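Local coordinates for protein paraflagellar rod component (PDB 6XYB) that is of unknown function but is conserved among kinetoplastids, binds magnesium ions and is probably a component of the paraflagellar rod, at residues P5-S10 against L113-R118; N14-T19 against M65-H70. One frame throughout, in Å; residues are numbered along the deposited sequence.

Interaction 1: P5-S10 against L113-R118; sequences PNLCVS and LFFARR
C8 sets its sulfur against the ring of F114, a cysteine–aromatic contact between residues that face each other across two strands. These are the first and last strands, 6-13 and 108-117, neighbours within a six-stranded antiparallel sheet, and their local axes close to 4.7 Å at 158°. SG of C8 stands 4.5 Å from the F114 ring centroid and 44° off the ring normal, an oblique approach. Both first torsions prepare it: C8 places SG opposite its own N (chi1 173°), while F114 keeps its ring beside the backbone N, and the far end of the ring is brought back to the neighbouring strand.

C8 and F114 form a non-hydrogen-bonded pair, so the cohesion of the backbone comes from the pairs beside it. L7 with F115 and V9 with L113 each exchange two N-H···O bonds, among them V9 N to L113 O at 2.8 Å. Two carbonyl oxygens, L7 O and L113 O, each accept one amide hydrogen bond and in addition a weaker CA-H···O contact, from F114 and C8 respectively.

The two faces of the ladder have different surroundings. L7, V9 and F115 pack on L88 of helix 74-90, forming part of the core beneath the sheet, and L113 touches S98 of strand 93-103, a magnesium-binding residue of this protein, although no ion occupies that site in this chain. On the C8 and F114 face, a second subunit arrives: its I85 packs on F114, and its E89 takes a hydrogen bond from N6 ND2. The other end of that amide, N6 OD1, lies 3.7 Å from CB of A116. On the helix-facing side, V9 and F115 cross obliquely, with CG2 of V9 resting 3.9 Å from CE1 of F115.

Interaction 2: N14-T19 against M65-H70; sequences NPPVIT and MELSQH
I18 and M65 exchange a pair of backbone hydrogen bonds: I18 N meets M65 O at 2.8 Å, almost straight at 175°, and M65 N returns a bond to I18 O. A third bond carries the pairing past the end of the regular ladder, where L67 N reaches P16 O at 3.1 Å with the donor tilted from the carbonyl plane and the N-H bent to 148°. Weaker CA-H···O contacts fill in around V17 and E66, the non-hydrogen-bonded pair: CA of E66 also approaches P16 O, and CA of V17 approaches M65 O.

The strands concerned, 17-21 and 62-66, are antiparallel neighbours in the six-stranded sheet. Here the first is just beginning, after two successive cis peptide bonds, the one leading into N14 and the N14–P15 bond, and the second is ending; beyond it the chain bends through an inverse gamma turn centred on S68.

Apolar contact is heaviest at P16, whose ring lies at about a right angle across the side chain of L67, with CB 3.7 Å from CD1 of L67 and CG close to CB of L67. Deeper in, I18 and M65 share the opposite face of the sheet from V17 and E66. The thioether chain of M65 leads away from I18 to V52 and F54, and I18 touches I37.

A mixed apolar and charged contact covers the V17 face. E66 is stretched out, with CG opposite its backbone N (chi1 -178°), which lays the chain over V17 and P15. CG2 of V17 sits 4.0 Å from CG of E66, and OE2 of E66 stops 3.6 Å from CG of P15. The same carboxylate is held through OE1 by a salt bridge to R64, two residues earlier on the same strand.

Interactions 1 and 2 sit about 20 Å apart, centre to centre, on opposite sides of the middle of the chain, yet belong to one antiparallel sheet. Strands 6-13 and 17-21 follow one another in sequence and lie side by side; interaction 1 joins the first of them to strand 108-117, and interaction 2 joins the second to strand 62-66. S10 N and T19 O, 2.8 Å apart, make a probable hydrogen bond between the two contacts. Along the chain, interaction 2 is nested inside the long loop that interaction 1 closes. The N-terminal pair of strands occupies the middle of the sheet, with later strands on either side.

Interaction 1: P5-S10 against L113-R118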
# COMPACT_ATOMS: atom_id res chain seq x y z
N PRO C 5 -3.32 16.88 11.83
CA PRO C 5 -2.46 16.80 10.67
C PRO C 5 -2.13 15.32 10.45
O PRO C 5 -2.38 14.44 11.34
CB PRO C 5 -1.22 17.60 11.08
CG PRO C 5 -1.66 18.40 12.26
CD PRO C 5 -2.61 17.48 12.97
N ASN C 6 -1.47 15.09 9.34
CA ASN C 6 -1.03 13.74 8.93
C ASN C 6 0.50 13.80 8.80
O ASN C 6 1.09 14.90 8.78
CB ASN C 6 -1.70 13.34 7.60
CG ASN C 6 -3.16 12.95 7.75
OD1 ASN C 6 -3.48 11.78 7.84
ND2 ASN C 6 -4.04 13.92 7.81
N LEU C 7 1.12 12.66 8.60
CA LEU C 7 2.56 12.54 8.44
C LEU C 7 2.80 11.62 7.27
O LEU C 7 2.06 10.63 7.08
CB LEU C 7 3.15 11.97 9.76
CG LEU C 7 4.62 11.69 9.97
CD1 LEU C 7 5.44 12.90 9.77
CD2 LEU C 7 4.73 11.17 11.39
N CYS C 8 3.80 11.95 6.47
CA CYS C 8 4.28 11.07 5.39
C CYS C 8 5.75 10.79 5.64
O CYS C 8 6.54 11.77 5.74
CB CYS C 8 4.08 11.68 4.01
SG CYS C 8 4.83 10.70 2.66
N VAL C 9 6.12 9.51 5.72
CA VAL C 9 7.53 9.15 5.78
C VAL C 9 7.85 8.42 4.47
O VAL C 9 7.11 7.52 4.04
CB VAL C 9 7.85 8.25 6.96
CG1 VAL C 9 9.31 7.80 6.98
CG2 VAL C 9 7.53 8.91 8.27
N SER C 10 8.94 8.84 3.83
CA SER C 10 9.32 8.17 2.59
C SER C 10 10.73 7.62 2.78
O SER C 10 11.56 8.31 3.38
CB SER C 10 9.25 9.12 1.42
OG SER C 10 9.43 8.47 0.19
N LEU C 113 4.95 5.76 3.71
CA LEU C 113 4.16 5.33 4.88
C LEU C 113 3.36 6.57 5.28
O LEU C 113 3.97 7.67 5.55
CB LEU C 113 5.09 4.84 5.99
CG LEU C 113 5.96 3.62 5.74
CD1 LEU C 113 7.07 3.54 6.80
CD2 LEU C 113 5.18 2.31 5.82
N PHE C 114 2.06 6.43 5.45
CA PHE C 114 1.22 7.58 5.81
C PHE C 114 0.56 7.32 7.18
O PHE C 114 0.09 6.21 7.44
CB PHE C 114 0.09 7.73 4.78
CG PHE C 114 0.56 8.07 3.41
CD1 PHE C 114 0.97 9.34 3.11
CD2 PHE C 114 0.67 7.08 2.46
CE1 PHE C 114 1.42 9.68 1.85
CE2 PHE C 114 1.09 7.41 1.16
CZ PHE C 114 1.49 8.70 0.88
N PHE C 115 0.63 8.33 8.03
CA PHE C 115 0.21 8.22 9.45
C PHE C 115 -0.81 9.30 9.82
O PHE C 115 -0.78 10.41 9.24
CB PHE C 115 1.38 8.42 10.38
CG PHE C 115 2.46 7.38 10.21
CD1 PHE C 115 3.46 7.56 9.27
CD2 PHE C 115 2.56 6.24 11.04
CE1 PHE C 115 4.43 6.60 9.05
CE2 PHE C 115 3.57 5.29 10.84
CZ PHE C 115 4.50 5.47 9.83
N ALA C 116 -1.72 8.95 10.71
CA ALA C 116 -2.71 9.91 11.25
C ALA C 116 -2.67 9.89 12.77
O ALA C 116 -2.19 8.91 13.40
CB ALA C 116 -4.10 9.57 10.71
N ARG C 117 -3.13 10.98 13.40
CA ARG C 117 -3.21 10.98 14.88
C ARG C 117 -4.36 10.09 15.33
O ARG C 117 -5.29 9.89 14.53
CB ARG C 117 -3.42 12.39 15.46
CG ARG C 117 -2.29 13.37 15.27
CD ARG C 117 -1.01 12.98 15.95
NE ARG C 117 -0.99 13.09 17.41
CZ ARG C 117 0.04 12.74 18.17
NH1 ARG C 117 1.14 12.31 17.60
NH2 ARG C 117 -0.02 12.83 19.49
N ARG C 118 -4.32 9.55 16.55
CA ARG C 118 -5.16 8.41 17.02
C ARG C 118 -6.64 8.80 17.16
O ARG C 118 -7.52 7.90 17.06
CB ARG C 118 -4.62 7.88 18.35

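Interaction 2: N14-T19 against M65-H70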
# COMPACT_ATOMS: atom_id res chain seq x y z
N ASN C 14 18.92 2.30 -2.87
CA ASN C 14 20.06 2.65 -2.05
C ASN C 14 20.81 3.79 -2.70
O ASN C 14 20.76 3.96 -3.92
CB ASN C 14 20.95 1.42 -1.88
CG ASN C 14 20.40 0.48 -0.83
OD1 ASN C 14 20.28 0.85 0.32
ND2 ASN C 14 20.03 -0.73 -1.21
N PRO C 15 21.58 4.59 -1.91
CA PRO C 15 21.71 4.38 -0.48
C PRO C 15 20.47 4.84 0.27
O PRO C 15 19.60 5.51 -0.31
CB PRO C 15 22.91 5.24 -0.08
CG PRO C 15 22.92 6.35 -1.13
CD PRO C 15 22.33 5.76 -2.39
N PRO C 16 20.34 4.43 1.55
CA PRO C 16 19.13 4.65 2.34
C PRO C 16 18.95 6.13 2.69
O PRO C 16 19.77 6.74 3.37
CB PRO C 16 19.24 3.79 3.58
CG PRO C 16 20.64 3.20 3.57
CD PRO C 16 21.32 3.58 2.27
N VAL C 17 17.82 6.69 2.24
CA VAL C 17 17.49 8.12 2.53
C VAL C 17 16.06 8.15 3.04
O VAL C 17 15.14 7.68 2.32
CB VAL C 17 17.65 9.08 1.33
CG1 VAL C 17 17.24 10.49 1.77
CG2 VAL C 17 19.08 9.00 0.75
N ILE C 18 15.89 8.66 4.24
CA ILE C 18 14.57 8.70 4.89
C ILE C 18 14.17 10.18 5.01
O ILE C 18 14.92 11.01 5.53
CB ILE C 18 14.58 8.04 6.27
CG1 ILE C 18 15.01 6.57 6.18
CG2 ILE C 18 13.22 8.24 6.94
CD1 ILE C 18 15.53 6.01 7.45
N THR C 19 12.97 10.53 4.53
CA THR C 19 12.41 11.88 4.62
C THR C 19 11.08 11.81 5.39
O THR C 19 10.31 10.87 5.18
CB THR C 19 12.24 12.49 3.24
OG1 THR C 19 11.59 11.62 2.33
CG2 THR C 19 13.55 12.87 2.61
N MET C 65 17.26 12.15 6.64
CA MET C 65 18.40 11.37 7.16
C MET C 65 18.95 10.47 6.05
O MET C 65 18.18 9.69 5.47
CB MET C 65 18.03 10.53 8.39
CG MET C 65 19.06 9.44 8.76
SD MET C 65 18.36 8.30 10.08
CE MET C 65 18.72 9.46 11.34
N GLU C 66 20.26 10.46 5.84
CA GLU C 66 20.87 9.37 5.07
C GLU C 66 21.66 8.45 6.01
O GLU C 66 22.51 8.98 6.74
CB GLU C 66 21.74 9.89 3.93
CG GLU C 66 22.33 8.76 3.10
CD GLU C 66 23.09 9.22 1.85
OE1 GLU C 66 22.66 10.23 1.25
OE2 GLU C 66 24.09 8.57 1.47
N LEU C 67 21.44 7.14 5.95
CA LEU C 67 22.27 6.14 6.72
C LEU C 67 23.64 5.95 6.04
O LEU C 67 23.72 5.87 4.80
CB LEU C 67 21.55 4.79 6.87
CG LEU C 67 20.08 4.80 7.28
CD1 LEU C 67 19.54 3.39 7.28
CD2 LEU C 67 19.85 5.47 8.61
N SER C 68 24.71 5.85 6.82
CA SER C 68 26.06 6.33 6.41
C SER C 68 26.72 5.51 5.26
O SER C 68 27.77 4.86 5.50
CB SER C 68 26.96 6.53 7.61
OG SER C 68 26.62 5.65 8.68
N GLN C 69 26.17 5.60 4.03
CA GLN C 69 26.78 5.13 2.74
C GLN C 69 26.44 3.66 2.54
O GLN C 69 26.79 3.08 1.48
CB GLN C 69 28.29 5.35 2.73
N HIS C 70 25.72 3.11 3.51
CA HIS C 70 25.24 1.71 3.51
C HIS C 70 24.48 1.43 2.23
O HIS C 70 24.11 2.35 1.48
CB HIS C 70 24.29 1.43 4.68
CG HIS C 70 24.77 2.03 5.95
ND1 HIS C 70 25.76 2.97 5.94
CD2 HIS C 70 24.38 1.86 7.23
CE1 HIS C 70 25.99 3.38 7.17
NE2 HIS C 70 25.15 2.72 7.99